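Local coordinates for protein malate dehydrogenase (Picrophilus torridus, PDB 4BGV) that probably catalyses the reversible, NAD-dependent oxidation of (S)-malate to oxaloacetate in the tricarboxylic acid cycle, at residues A[21-26]-A[53-58]; A[41-46]-A[57-62]; A[265-270]-A[291-296]. All coordinates share one frame; numbering follows the deposited sequence. Where two conformers were deposited one is given.

Overall arrangement
Contacts 1 and 2 lie side by side in the NAD-binding Rossmann domain, their centres about 11 Å apart. They share Leu57 and Asp58, and both reach the second subunit. Tyr55 OH of contact 1 lies 2.7 Å from Ile46 O of contact 2, a probable hydrogen bond. Ala22 CB also packs on Ile59 CD1 at 3.8 Å. Contact 2 is near the cofactor site: Gly61 is about 7 Å from the side chain of Ala10 and about 8 Å from that of Asp33, both NAD-binding by similarity. Contact 3 belongs to the C-terminal domain, on the opposite side of the chain's centre. Its centre is about 40 Å from that of contact 1 and about 43 Å from that of contact 2.

Contact 1: A[21-26]-A[53-58]; sequences LAIRQT and WGYDLD
Ala22 lies over Tyr55 and Ile23 over Trp53, both as CH-pi contacts. Ala22 CB sits over the face of the Tyr55 ring, 3.6 Å from its centroid and 6° off the normal. Ile23 CG1 lies over the six-membered ring of Trp53, 3.7 Å from the centroid. Chi1 of -67° puts CG1 over the ring, and the extended chi2 (160°) carries CD1 on over the same face, where it meets Trp53 CZ2 at 3.5 Å. An alanine in place of Trp53 removes the ring face against Ile23 CG1 and CD1 and would probably open a gap there.

Among the aliphatic contacts, Leu57 CD1 reaches Ala22 CA at 3.7 Å.

The polar link is a water. It accepts from Gln25 NE2 at 3.1 Å and donates to Gly54 O at 2.9 Å. Gln25 has positive phi and closes helix 12-23 in a Schellman motif, while Gly54 follows helix 50-53, also with positive phi.

Tyr55 OH bonds to Gln19 NE2 as well as to Ile46 O. The contact thus joins the end of helix 12-23 to the loop before strand 59-63. Leu21 packs on helix 232-246 and on strands 4-8 and 28-33, and Trp53 of the second subunit packs on Ile23.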
ATOM      1  N   LEU A  21     -12.528  -2.318  -3.012  1.00  6.24           N
ATOM      2  CA  LEU A  21     -12.541  -0.874  -3.270  1.00  5.60           C
ATOM      3  C   LEU A  21     -12.165  -0.088  -2.027  1.00  7.05           C
ATOM      4  O   LEU A  21     -11.474   0.926  -2.126  1.00  8.86           O
ATOM      5  CB  LEU A  21     -13.920  -0.417  -3.751  1.00  8.11           C
ATOM      6  CG  LEU A  21     -14.305  -1.008  -5.126  1.00 10.59           C
ATOM      7  CD1 LEU A  21     -15.731  -0.625  -5.478  1.00 10.02           C
ATOM      8  CD2 LEU A  21     -13.329  -0.544  -6.221  1.00  9.79           C
ATOM      9  N   ALA A  22     -12.613  -0.550  -0.858  1.00  6.14           N
ATOM     10  CA  ALA A  22     -12.294   0.158   0.396  1.00  6.72           C
ATOM     11  C   ALA A  22     -10.807   0.070   0.703  1.00  6.13           C
ATOM     12  O   ALA A  22     -10.164   1.086   0.992  1.00  7.93           O
ATOM     13  CB  ALA A  22     -13.119  -0.391   1.562  1.00  8.71           C
ATOM     14  N   ILE A  23     -10.257  -1.143   0.638  1.00  6.32           N
ATOM     15  CA  ILE A  23      -8.814  -1.337   0.836  1.00  7.23           C
ATOM     16  C   ILE A  23      -7.969  -0.470  -0.108  1.00  7.72           C
ATOM     17  O   ILE A  23      -6.971   0.116   0.302  1.00  9.74           O
ATOM     18  CB  ILE A  23      -8.446  -2.833   0.683  1.00  8.27           C
ATOM     19  CG1 ILE A  23      -9.079  -3.620   1.842  1.00  6.50           C
ATOM     20  CG2 ILE A  23      -6.927  -3.036   0.609  1.00 10.44           C
ATOM     21  CD1 ILE A  23      -9.212  -5.116   1.591  1.00  9.91           C
ATOM     22  N   ARG A  24      -8.363  -0.409  -1.376  1.00  6.11           N
ATOM     23  CA  ARG A  24      -7.631   0.369  -2.367  1.00  7.30           C
ATOM     24  C   ARG A  24      -8.063   1.834  -2.359  1.00 11.36           C
ATOM     25  O   ARG A  24      -7.597   2.637  -3.175  1.00 10.84           O
ATOM     26  CB  ARG A  24      -7.797  -0.260  -3.755  1.00  7.22           C
ATOM     27  CG  ARG A  24      -7.196  -1.672  -3.795  1.00  9.12           C
ATOM     28  CD  ARG A  24      -7.493  -2.390  -5.105  1.00  8.76           C
ATOM     29  NE  ARG A  24      -6.758  -1.877  -6.265  1.00  9.52           N
ATOM     30  CZ  ARG A  24      -5.530  -2.277  -6.594  1.00 12.26           C
ATOM     31  NH1 ARG A  24      -4.888  -3.136  -5.806  1.00 12.61           N
ATOM     32  NH2 ARG A  24      -4.919  -1.803  -7.687  1.00 10.95           N
ATOM     33  N   GLN A  25      -8.938   2.170  -1.418  1.00  7.17           N
ATOM     34  CA  GLN A  25      -9.363   3.560  -1.188  1.00  7.68           C
ATOM     35  C   GLN A  25      -9.917   4.244  -2.437  1.00  9.43           C
ATOM     36  O   GLN A  25      -9.669   5.436  -2.696  1.00  9.38           O
ATOM     37  CB  GLN A  25      -8.220   4.354  -0.534  1.00  9.30           C
ATOM     38  CG  GLN A  25      -7.800   3.712   0.783  1.00 10.20           C
ATOM     39  CD  GLN A  25      -6.749   4.484   1.576  1.00 17.42           C
ATOM     40  OE1 GLN A  25      -6.372   5.600   1.229  1.00 20.07           O
ATOM     41  NE2 GLN A  25      -6.279   3.877   2.661  1.00 19.95           N
ATOM     42  N   THR A  26     -10.705   3.487  -3.194  1.00  8.00           N
ATOM     43  CA  THR A  26     -11.171   3.957  -4.494  1.00  8.47           C
ATOM     44  C   THR A  26     -12.166   5.107  -4.375  1.00 10.73           C
ATOM     45  O   THR A  26     -12.122   6.052  -5.164  1.00 14.78           O
ATOM     46  CB  THR A  26     -11.741   2.802  -5.328  1.00 12.91           C
ATOM     47  OG1 THR A  26     -10.767   1.751  -5.366  1.00  9.87           O
ATOM     48  CG2 THR A  26     -12.057   3.249  -6.768  1.00 12.10           C
ATOM     49  N   TRP A  53      -7.551  -0.908   8.838  1.00  7.98           N
ATOM     50  CA  TRP A  53      -7.073  -0.818   7.455  1.00 11.04           C
ATOM     51  C   TRP A  53      -6.591   0.601   7.123  1.00 13.23           C
ATOM     52  O   TRP A  53      -5.635   0.788   6.364  1.00 14.07           O
ATOM     53  CB  TRP A  53      -8.184  -1.177   6.468  1.00 11.22           C
ATOM     54  CG  TRP A  53      -8.394  -2.642   6.140  1.00  8.64           C
ATOM     55  CD1 TRP A  53      -9.488  -3.404   6.448  1.00 10.11           C
ATOM     56  CD2 TRP A  53      -7.514  -3.491   5.390  1.00 10.08           C
ATOM     57  NE1 TRP A  53      -9.335  -4.682   5.957  1.00  9.47           N
ATOM     58  CE2 TRP A  53      -8.132  -4.762   5.304  1.00 11.31           C
ATOM     59  CE3 TRP A  53      -6.261  -3.304   4.793  1.00  9.27           C
ATOM     60  CZ2 TRP A  53      -7.547  -5.834   4.631  1.00 10.90           C
ATOM     61  CZ3 TRP A  53      -5.670  -4.374   4.135  1.00  7.32           C
ATOM     62  CH2 TRP A  53      -6.319  -5.623   4.055  1.00  9.85           C
ATOM     63  N   GLY A  54      -7.286   1.602   7.649  1.00 10.22           N
ATOM     64  CA  GLY A  54      -6.936   2.978   7.370  1.00 12.28           C
ATOM     65  C   GLY A  54      -7.778   3.723   6.346  1.00 15.63           C
ATOM     66  O   GLY A  54      -7.485   4.879   6.070  1.00 18.93           O
ATOM     67  N   TYR A  55      -8.827   3.111   5.800  1.00 10.71           N
ATOM     68  CA  TYR A  55      -9.654   3.826   4.815  1.00  8.36           C
ATOM     69  C   TYR A  55     -10.684   4.766   5.426  1.00  8.62           C
ATOM     70  O   TYR A  55     -11.507   4.358   6.243  1.00 12.68           O
ATOM     71  CB  TYR A  55     -10.313   2.881   3.792  1.00  8.64           C
ATOM     72  CG  TYR A  55     -10.931   1.588   4.310  1.00  7.66           C
ATOM     73  CD1 TYR A  55     -12.203   1.569   4.891  1.00  8.13           C
ATOM     74  CD2 TYR A  55     -10.269   0.374   4.144  1.00  6.08           C
ATOM     75  CE1 TYR A  55     -12.780   0.377   5.328  1.00  6.84           C
ATOM     76  CE2 TYR A  55     -10.832  -0.809   4.577  1.00  6.85           C
ATOM     77  CZ  TYR A  55     -12.073  -0.815   5.158  1.00  8.60           C
ATOM     78  OH  TYR A  55     -12.586  -2.021   5.567  1.00  9.46           O
ATOM     79  N   ASP A  56     -10.616   6.044   5.046  1.00 12.10           N
ATOM     80  CA  ASP A  56     -11.570   7.037   5.532  1.00  8.24           C
ATOM     81  C   ASP A  56     -12.631   7.251   4.461  1.00  8.28           C
ATOM     82  O   ASP A  56     -12.555   8.189   3.659  1.00 11.54           O
ATOM     83  CB  ASP A  56     -10.862   8.346   5.881  1.00  9.01           C
ATOM     84  CG  ASP A  56     -10.156   8.279   7.230  1.00 14.44           C
ATOM     85  OD1 ASP A  56     -10.709   7.633   8.139  1.00 13.60           O
ATOM     86  OD2 ASP A  56      -9.066   8.865   7.374  1.00 13.24           O
ATOM     87  N   LEU A  57     -13.605   6.347   4.446  1.00  8.73           N
ATOM     88  CA  LEU A  57     -14.644   6.309   3.426  1.00 11.03           C
ATOM     89  C   LEU A  57     -16.018   6.138   4.057  1.00 12.96           C
ATOM     90  O   LEU A  57     -16.150   5.680   5.190  1.00 10.88           O
ATOM     91  CB  LEU A  57     -14.421   5.118   2.479  1.00  7.62           C
ATOM     92  CG  LEU A  57     -13.078   5.083   1.754  1.00  7.72           C
ATOM     93  CD1 LEU A  57     -12.868   3.722   1.128  1.00  8.78           C
ATOM     94  CD2 LEU A  57     -12.996   6.202   0.701  1.00  8.93           C
ATOM     95  N   ASP A  58     -17.034   6.532   3.305  1.00 10.57           N
ATOM     96  CA  ASP A  58     -18.409   6.320   3.694  1.00 12.14           C
ATOM     97  C   ASP A  58     -18.790   5.020   3.014  1.00 15.12           C
ATOM     98  O   ASP A  58     -18.649   4.879   1.794  1.00 11.94           O
ATOM     99  CB  ASP A  58     -19.237   7.496   3.177  1.00 22.48           C
ATOM    100  CG  ASP A  58     -20.678   7.443   3.613  1.00 37.20           C
ATOM    101  OD1 ASP A  58     -20.995   6.684   4.557  1.00 42.46           O
ATOM    102  OD2 ASP A  58     -21.494   8.175   3.005  1.00 40.90           O
TER
HETATM  103  O   HOH W   1      -4.976   5.594   4.868  1.00 34.62           O

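Contact 2: A[41-46]-A[57-62]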
ATOM      1  N   GLY A  41     -25.575  -5.124   6.324  1.00 11.53           N
ATOM      2  CA  GLY A  41     -24.660  -5.935   7.110  1.00 11.73           C
ATOM      3  C   GLY A  41     -23.268  -5.997   6.502  1.00 11.21           C
ATOM      4  O   GLY A  41     -22.269  -5.857   7.219  1.00  9.80           O
ATOM      5  N   LYS A  42     -23.187  -6.207   5.190  1.00  9.93           N
ATOM      6  CA  LYS A  42     -21.880  -6.278   4.529  1.00  9.11           C
ATOM      7  C   LYS A  42     -21.168  -4.936   4.639  1.00 11.85           C
ATOM      8  O   LYS A  42     -19.971  -4.887   4.951  1.00  6.96           O
ATOM      9  CB  LYS A  42     -22.015  -6.706   3.053  1.00  8.15           C
ATOM     10  CG  LYS A  42     -22.534  -8.129   2.865  1.00 10.82           C
ATOM     11  CD  LYS A  42     -21.495  -9.184   3.255  1.00 10.56           C
ATOM     12  CE  LYS A  42     -21.977 -10.637   3.002  1.00 12.71           C
ATOM     13  NZ  LYS A  42     -22.088 -10.977   1.548  1.00  9.31           N
ATOM     14  N   ALA A  43     -21.909  -3.848   4.415  1.00  7.37           N
ATOM     15  CA  ALA A  43     -21.337  -2.503   4.524  1.00 11.95           C
ATOM     16  C   ALA A  43     -20.801  -2.216   5.925  1.00 11.31           C
ATOM     17  O   ALA A  43     -19.699  -1.677   6.080  1.00 10.21           O
ATOM     18  CB  ALA A  43     -22.368  -1.454   4.142  1.00 11.76           C
ATOM     19  N   LEU A  44     -21.566  -2.587   6.944  1.00  8.42           N
ATOM     20  CA  LEU A  44     -21.150  -2.293   8.314  1.00  9.33           C
ATOM     21  C   LEU A  44     -19.919  -3.119   8.716  1.00  8.98           C
ATOM     22  O   LEU A  44     -19.029  -2.630   9.410  1.00  9.94           O
ATOM     23  CB  LEU A  44     -22.304  -2.520   9.306  1.00 10.32           C
ATOM     24  CG  LEU A  44     -22.037  -2.120  10.772  1.00 11.04           C
ATOM     25  CD1 LEU A  44     -21.565  -0.666  10.871  1.00 11.59           C
ATOM     26  CD2 LEU A  44     -23.279  -2.315  11.659  1.00 10.29           C
ATOM     27  N   ASP A  45     -19.891  -4.376   8.292  1.00  8.14           N
ATOM     28  CA  ASP A  45     -18.795  -5.284   8.625  1.00  7.67           C
ATOM     29  C   ASP A  45     -17.540  -4.750   7.950  1.00  9.26           C
ATOM     30  O   ASP A  45     -16.471  -4.719   8.543  1.00  9.15           O
ATOM     31  CB  ASP A  45     -19.139  -6.698   8.119  1.00  9.37           C
ATOM     32  CG  ASP A  45     -18.252  -7.797   8.718  1.00  9.24           C
ATOM     33  OD1 ASP A  45     -17.438  -7.531   9.639  1.00  8.73           O
ATOM     34  OD2 ASP A  45     -18.381  -8.950   8.253  1.00  8.86           O
ATOM     35  N   ILE A  46     -17.682  -4.314   6.706  1.00  7.83           N
ATOM     36  CA  ILE A  46     -16.554  -3.726   5.987  1.00  7.96           C
ATOM     37  C   ILE A  46     -16.125  -2.410   6.650  1.00  8.31           C
ATOM     38  O   ILE A  46     -14.936  -2.183   6.886  1.00  9.18           O
ATOM     39  CB  ILE A  46     -16.903  -3.506   4.494  1.00  6.93           C
ATOM     40  CG1 ILE A  46     -16.978  -4.862   3.760  1.00  8.62           C
ATOM     41  CG2 ILE A  46     -15.881  -2.578   3.831  1.00  9.34           C
ATOM     42  CD1 ILE A  46     -17.624  -4.792   2.357  1.00  8.60           C
ATOM     43  N   LEU A  57     -13.605   6.347   4.446  1.00  8.73           N
ATOM     44  CA  LEU A  57     -14.644   6.309   3.426  1.00 11.03           C
ATOM     45  C   LEU A  57     -16.018   6.138   4.057  1.00 12.96           C
ATOM     46  O   LEU A  57     -16.150   5.680   5.190  1.00 10.88           O
ATOM     47  CB  LEU A  57     -14.421   5.118   2.479  1.00  7.62           C
ATOM     48  CG  LEU A  57     -13.078   5.083   1.754  1.00  7.72           C
ATOM     49  CD1 LEU A  57     -12.868   3.722   1.128  1.00  8.78           C
ATOM     50  CD2 LEU A  57     -12.996   6.202   0.701  1.00  8.93           C
ATOM     51  N   ASP A  58     -17.034   6.532   3.305  1.00 10.57           N
ATOM     52  CA  ASP A  58     -18.409   6.320   3.694  1.00 12.14           C
ATOM     53  C   ASP A  58     -18.790   5.020   3.014  1.00 15.12           C
ATOM     54  O   ASP A  58     -18.649   4.879   1.794  1.00 11.94           O
ATOM     55  CB  ASP A  58     -19.237   7.496   3.177  1.00 22.48           C
ATOM     56  CG  ASP A  58     -20.678   7.443   3.613  1.00 37.20           C
ATOM     57  OD1 ASP A  58     -20.995   6.684   4.557  1.00 42.46           O
ATOM     58  OD2 ASP A  58     -21.494   8.175   3.005  1.00 40.90           O
ATOM     59  N   ILE A  59     -19.216   4.041   3.801  1.00  8.73           N
ATOM     60  CA  ILE A  59     -19.595   2.752   3.245  1.00  9.93           C
ATOM     61  C   ILE A  59     -20.974   2.415   3.797  1.00 14.03           C
ATOM     62  O   ILE A  59     -21.146   2.291   5.014  1.00 11.05           O
ATOM     63  CB  ILE A  59     -18.562   1.669   3.626  1.00  9.88           C
ATOM     64  CG1 ILE A  59     -17.154   2.119   3.175  1.00 11.48           C
ATOM     65  CG2 ILE A  59     -18.950   0.327   3.024  1.00 11.68           C
ATOM     66  CD1 ILE A  59     -16.064   1.127   3.476  1.00 15.05           C
ATOM     67  N   LYS A  60     -21.962   2.330   2.908  1.00  8.31           N
ATOM     68  CA  LYS A  60     -23.362   2.183   3.337  1.00  9.30           C
ATOM     69  C   LYS A  60     -24.049   1.045   2.588  1.00  9.56           C
ATOM     70  O   LYS A  60     -23.645   0.700   1.470  1.00 11.97           O
ATOM     71  CB  LYS A  60     -24.129   3.485   3.097  1.00 17.07           C
ATOM     72  CG  LYS A  60     -23.637   4.668   3.919  1.00 23.88           C
ATOM     73  CD  LYS A  60     -24.552   5.874   3.722  1.00 29.84           C
ATOM     74  CE  LYS A  60     -24.124   7.054   4.588  1.00 36.09           C
ATOM     75  NZ  LYS A  60     -24.416   6.835   6.029  1.00 43.05           N
ATOM     76  N   GLY A  61     -25.077   0.457   3.196  1.00  9.44           N
ATOM     77  CA  GLY A  61     -25.837  -0.589   2.521  1.00 11.45           C
ATOM     78  C   GLY A  61     -27.339  -0.349   2.572  1.00 14.42           C
ATOM     79  O   GLY A  61     -27.846   0.178   3.562  1.00 10.03           O
ATOM     80  N   PHE A  62     -28.055  -0.761   1.523  1.00 11.35           N
ATOM     81  CA  PHE A  62     -29.480  -0.480   1.408  1.00 15.17           C
ATOM     82  C   PHE A  62     -30.244  -1.690   0.895  1.00 14.59           C
ATOM     83  O   PHE A  62     -29.717  -2.452   0.083  1.00 11.29           O
ATOM     84  CB  PHE A  62     -29.701   0.691   0.452  1.00 11.83           C
ATOM     85  CG  PHE A  62     -29.022   1.950   0.884  1.00 13.71           C
ATOM     86  CD1 PHE A  62     -29.636   2.802   1.793  1.00 17.02           C
ATOM     87  CD2 PHE A  62     -27.749   2.259   0.416  1.00 14.59           C
ATOM     88  CE1 PHE A  62     -29.005   3.973   2.213  1.00 17.20           C
ATOM     89  CE2 PHE A  62     -27.108   3.417   0.828  1.00 14.05           C
ATOM     90  CZ  PHE A  62     -27.739   4.277   1.725  1.00 17.41           C
TER
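Ala43 and Ile46 of helix 38-47 face strand 59-63 and meet it through methyl groups and backbone. Ala43 CB points toward the strand and presses on the peptide link between Lys60 and Gly61. It lies 3.4 Å from Lys60 C and is equally close to Gly61 N. Gly61 has no side chain, and a CB there would come very near Ala43 CB, so the glycine lets helix and strand approach closely. Their local axes come within 6.4 Å and run nearly antiparallel, at 164°.

Ile59 supplies the main side-chain contact of the strand. Its CG2 is anti to the backbone N and touches the Ala43 backbone, 3.7 Å from Ala43 O. The other branch ends in CD1, which meets Ile46 CG2 at 3.7 Å. The two isoleucine side chains cross at about a right angle and touch through their methyl groups.

Further out, helix 12-23 closes over the same patch: Ile46 rests on Ala18 and Gln19. Lys60 and Phe62 bond through their backbones to strand 28-33, which sets the edge strand in the parallel Rossmann sheet. On the helix, Lys42 NZ bonds to Ala10 O in the glycine-rich loop that probably binds NAD. Asp45 is held by backbone NH groups of Phe231, Tyr232 and Ala233 of the second subunit.

The chemistry between the two segments is therefore apolar. The fit of methyls and peptide does the joining here; the bonds of Lys42 and Asp45 hold the helix to other parts.

Contact 3: A[265-270]-A[291-296]; sequences KTYLVN and LKFNED
A helix C-terminus packs here against the connection into the long last helix of the LDH/MDH C-terminal domain. Helix 262-267 ends at Tyr267, and Leu268 leaves it with positive phi. The facing segment 291-296 follows strand 284-288 and enters helix 295-321 at Asn294, whose OD1 caps Glu297 N.

Tyr267 carries the contact. Its OH accepts a hydrogen bond from Leu291 N at 3.1 Å, with an angle of 148° at the hydrogen. The same group is also bonded to Tyr289 O, so the hydroxyl of this buried tyrosine has backbone partners on both sides of Asp290. Leu291 CG packs beside it, 3.4 Å from Tyr267 OH.

Phe293 meets the ring of Tyr267 obliquely, with the planes at 83°. The touching atoms are Phe293 CZ and Tyr267 CE1, 3.6 Å apart, and CE1 comes at the edge of the Phe293 ring. Trp301 of the last helix meets both rings, and its NE1 bonds to Tyr267 O.

Chi1 of -70° sets Thr266 OG1 beside the backbone N and CG2 anti to it; CG2 lies 3.5 Å from Leu291 O. A water 3.1 Å from Thr266 OG1 donates to Leu291 O at 2.8 Å.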
ATOM      1  N   LYS A 265     -15.211  -3.816 -38.699  1.00 19.17           N
ATOM      2  CA  LYS A 265     -14.443  -4.416 -39.782  1.00 22.71           C
ATOM      3  C   LYS A 265     -13.374  -5.370 -39.242  1.00 21.66           C
ATOM      4  O   LYS A 265     -13.042  -6.365 -39.881  1.00 21.25           O
ATOM      5  CB  LYS A 265     -13.825  -3.328 -40.668  1.00 24.91           C
ATOM      6  CG  LYS A 265     -14.872  -2.377 -41.238  1.00 33.86           C
ATOM      7  CD  LYS A 265     -14.255  -1.163 -41.921  1.00 40.95           C
ATOM      8  CE  LYS A 265     -13.820  -1.473 -43.343  1.00 46.30           C
ATOM      9  NZ  LYS A 265     -13.375  -0.244 -44.071  1.00 48.53           N
ATOM     10  N   THR A 266     -12.841  -5.060 -38.063  1.00 18.71           N
ATOM     11  CA  THR A 266     -11.844  -5.908 -37.407  1.00 18.93           C
ATOM     12  C   THR A 266     -12.448  -7.074 -36.620  1.00 22.56           C
ATOM     13  O   THR A 266     -11.965  -8.214 -36.694  1.00 22.43           O
ATOM     14  CB  THR A 266     -10.970  -5.066 -36.436  1.00 23.64           C
ATOM     15  OG1 THR A 266     -10.118  -4.194 -37.196  1.00 26.18           O
ATOM     16  CG2 THR A 266     -10.113  -5.969 -35.545  1.00 20.89           C
ATOM     17  N   TYR A 267     -13.495  -6.795 -35.849  1.00 14.57           N
ATOM     18  CA  TYR A 267     -14.037  -7.807 -34.943  1.00 14.84           C
ATOM     19  C   TYR A 267     -15.274  -8.541 -35.456  1.00 16.93           C
ATOM     20  O   TYR A 267     -15.799  -9.414 -34.775  1.00 18.74           O
ATOM     21  CB  TYR A 267     -14.255  -7.220 -33.545  1.00 18.27           C
ATOM     22  CG  TYR A 267     -12.945  -6.853 -32.894  1.00 11.10           C
ATOM     23  CD1 TYR A 267     -12.067  -7.845 -32.489  1.00 12.07           C
ATOM     24  CD2 TYR A 267     -12.566  -5.518 -32.722  1.00 12.45           C
ATOM     25  CE1 TYR A 267     -10.843  -7.530 -31.909  1.00 13.27           C
ATOM     26  CE2 TYR A 267     -11.339  -5.184 -32.131  1.00 12.64           C
ATOM     27  CZ  TYR A 267     -10.485  -6.195 -31.730  1.00 13.95           C
ATOM     28  OH  TYR A 267      -9.260  -5.894 -31.160  1.00 15.50           O
ATOM     29  N   LEU A 268     -15.730  -8.178 -36.652  1.00 18.65           N
ATOM     30  CA  LEU A 268     -16.751  -8.951 -37.375  1.00 18.83           C
ATOM     31  C   LEU A 268     -18.081  -9.047 -36.640  1.00 17.81           C
ATOM     32  O   LEU A 268     -18.859  -9.977 -36.863  1.00 16.91           O
ATOM     33  CB  LEU A 268     -16.231 -10.357 -37.696  1.00 15.42           C
ATOM     34  CG  LEU A 268     -14.792 -10.417 -38.218  1.00 17.12           C
ATOM     35  CD1 LEU A 268     -14.408 -11.850 -38.540  1.00 22.46           C
ATOM     36  CD2 LEU A 268     -14.623  -9.534 -39.434  1.00 22.41           C
ATOM     37  N   VAL A 269     -18.325  -8.092 -35.752  1.00 22.43           N
ATOM     38  CA  VAL A 269     -19.630  -7.936 -35.127  1.00 22.88           C
ATOM     39  C   VAL A 269     -19.997  -6.478 -35.201  1.00 20.30           C
ATOM     40  O   VAL A 269     -19.113  -5.609 -35.242  1.00 17.69           O
ATOM     41  CB  VAL A 269     -19.644  -8.337 -33.635  1.00 22.42           C
ATOM     42  CG1 VAL A 269     -19.581  -9.831 -33.482  1.00 19.57           C
ATOM     43  CG2 VAL A 269     -18.492  -7.661 -32.875  1.00 21.30           C
ATOM     44  N   ASN A 270     -21.292  -6.199 -35.205  1.00 16.54           N
ATOM     45  CA  ASN A 270     -21.723  -4.811 -35.178  1.00 20.79           C
ATOM     46  C   ASN A 270     -22.849  -4.579 -34.181  1.00 19.06           C
ATOM     47  O   ASN A 270     -23.827  -5.334 -34.137  1.00 17.55           O
ATOM     48  CB  ASN A 270     -22.127  -4.347 -36.576  1.00 27.86           C
ATOM     49  CG  ASN A 270     -22.400  -2.860 -36.636  1.00 32.56           C
ATOM     50  OD1 ASN A 270     -21.511  -2.039 -36.384  1.00 30.90           O
ATOM     51  ND2 ASN A 270     -23.636  -2.500 -36.979  1.00 36.27           N
ATOM     52  N   LEU A 291      -6.929  -5.530 -33.211  1.00 11.56           N
ATOM     53  CA  LEU A 291      -5.882  -6.538 -33.348  1.00 16.72           C
ATOM     54  C   LEU A 291      -5.790  -7.107 -34.756  1.00 17.50           C
ATOM     55  O   LEU A 291      -6.771  -7.126 -35.490  1.00 12.82           O
ATOM     56  CB  LEU A 291      -6.138  -7.694 -32.374  1.00 11.67           C
ATOM     57  CG  LEU A 291      -6.203  -7.329 -30.895  1.00 14.54           C
ATOM     58  CD1 LEU A 291      -6.616  -8.554 -30.087  1.00 15.09           C
ATOM     59  CD2 LEU A 291      -4.863  -6.793 -30.421  1.00 13.48           C
ATOM     60  N   LYS A 292      -4.596  -7.574 -35.108  1.00 12.61           N
ATOM     61  CA  LYS A 292      -4.396  -8.399 -36.286  1.00 23.33           C
ATOM     62  C   LYS A 292      -4.447  -9.855 -35.836  1.00 19.64           C
ATOM     63  O   LYS A 292      -3.693 -10.254 -34.959  1.00 23.45           O
ATOM     64  CB  LYS A 292      -3.027  -8.122 -36.900  1.00 26.98           C
ATOM     65  CG  LYS A 292      -2.689  -6.654 -37.093  1.00 35.11           C
ATOM     66  CD  LYS A 292      -1.457  -6.521 -37.986  1.00 42.25           C
ATOM     67  CE  LYS A 292      -0.577  -5.355 -37.584  1.00 44.76           C
ATOM     68  NZ  LYS A 292       0.710  -5.843 -37.011  1.00 48.37           N
ATOM     69  N   PHE A 293      -5.333 -10.644 -36.428  1.00 15.44           N
ATOM     70  CA  PHE A 293      -5.464 -12.052 -36.058  1.00 15.22           C
ATOM     71  C   PHE A 293      -4.625 -12.929 -36.982  1.00 15.29           C
ATOM     72  O   PHE A 293      -4.622 -12.728 -38.197  1.00 18.95           O
ATOM     73  CB  PHE A 293      -6.929 -12.523 -36.187  1.00 16.08           C
ATOM     74  CG  PHE A 293      -7.900 -11.835 -35.252  1.00 19.43           C
ATOM     75  CD1 PHE A 293      -8.414 -10.581 -35.554  1.00 23.13           C
ATOM     76  CD2 PHE A 293      -8.322 -12.457 -34.089  1.00 17.46           C
ATOM     77  CE1 PHE A 293      -9.322  -9.962 -34.693  1.00 22.07           C
ATOM     78  CE2 PHE A 293      -9.233 -11.846 -33.231  1.00 14.38           C
ATOM     79  CZ  PHE A 293      -9.731 -10.601 -33.535  1.00 18.97           C
ATOM     80  N   ASN A 294      -3.933 -13.917 -36.423  1.00 15.29           N
ATOM     81  CA  ASN A 294      -3.406 -14.989 -37.266  1.00 16.21           C
ATOM     82  C   ASN A 294      -4.535 -15.986 -37.569  1.00 15.67           C
ATOM     83  O   ASN A 294      -5.639 -15.849 -37.046  1.00 15.14           O
ATOM     84  CB  ASN A 294      -2.134 -15.644 -36.671  1.00 15.82           C
ATOM     85  CG  ASN A 294      -2.403 -16.502 -35.435  1.00 21.68           C
ATOM     86  OD1 ASN A 294      -3.541 -16.887 -35.152  1.00 23.56           O
ATOM     87  ND2 ASN A 294      -1.329 -16.832 -34.699  1.00 17.86           N
ATOM     88  N   GLU A 295      -4.272 -16.982 -38.396  1.00 16.53           N
ATOM     89  CA  GLU A 295      -5.341 -17.879 -38.831  0.50 16.89           C
ATOM     90  C   GLU A 295      -5.984 -18.672 -37.689  1.00 17.73           C
ATOM     91  O   GLU A 295      -7.210 -18.841 -37.655  1.00 18.26           O
ATOM     92  CB  GLU A 295      -4.856 -18.804 -39.955  0.50 20.42           C
ATOM     93  CG  GLU A 295      -5.683 -20.072 -40.155  0.50 24.83           C
ATOM     94  CD  GLU A 295      -7.144 -19.809 -40.490  0.50 26.49           C
ATOM     95  OE1 GLU A 295      -7.495 -18.662 -40.839  0.50 29.81           O
ATOM     96  OE2 GLU A 295      -7.949 -20.762 -40.403  0.50 23.29           O
ATOM     97  N   ASP A 296      -5.177 -19.150 -36.748  1.00 16.52           N
ATOM     98  CA  ASP A 296      -5.729 -19.903 -35.616  1.00 20.22           C
ATOM     99  C   ASP A 296      -6.629 -19.018 -34.753  1.00 17.38           C
ATOM    100  O   ASP A 296      -7.736 -19.412 -34.369  1.00 16.00           O
ATOM    101  CB  ASP A 296      -4.616 -20.498 -34.752  1.00 24.16           C
ATOM    102  CG  ASP A 296      -4.060 -21.779 -35.322  1.00 38.62           C
ATOM    103  OD1 ASP A 296      -4.744 -22.396 -36.167  1.00 42.38           O
ATOM    104  OD2 ASP A 296      -2.942 -22.174 -34.919  1.00 44.13           O
TER
HETATM  105  O   HOH W   2      -7.266  -5.304 -37.610  1.00 39.58           O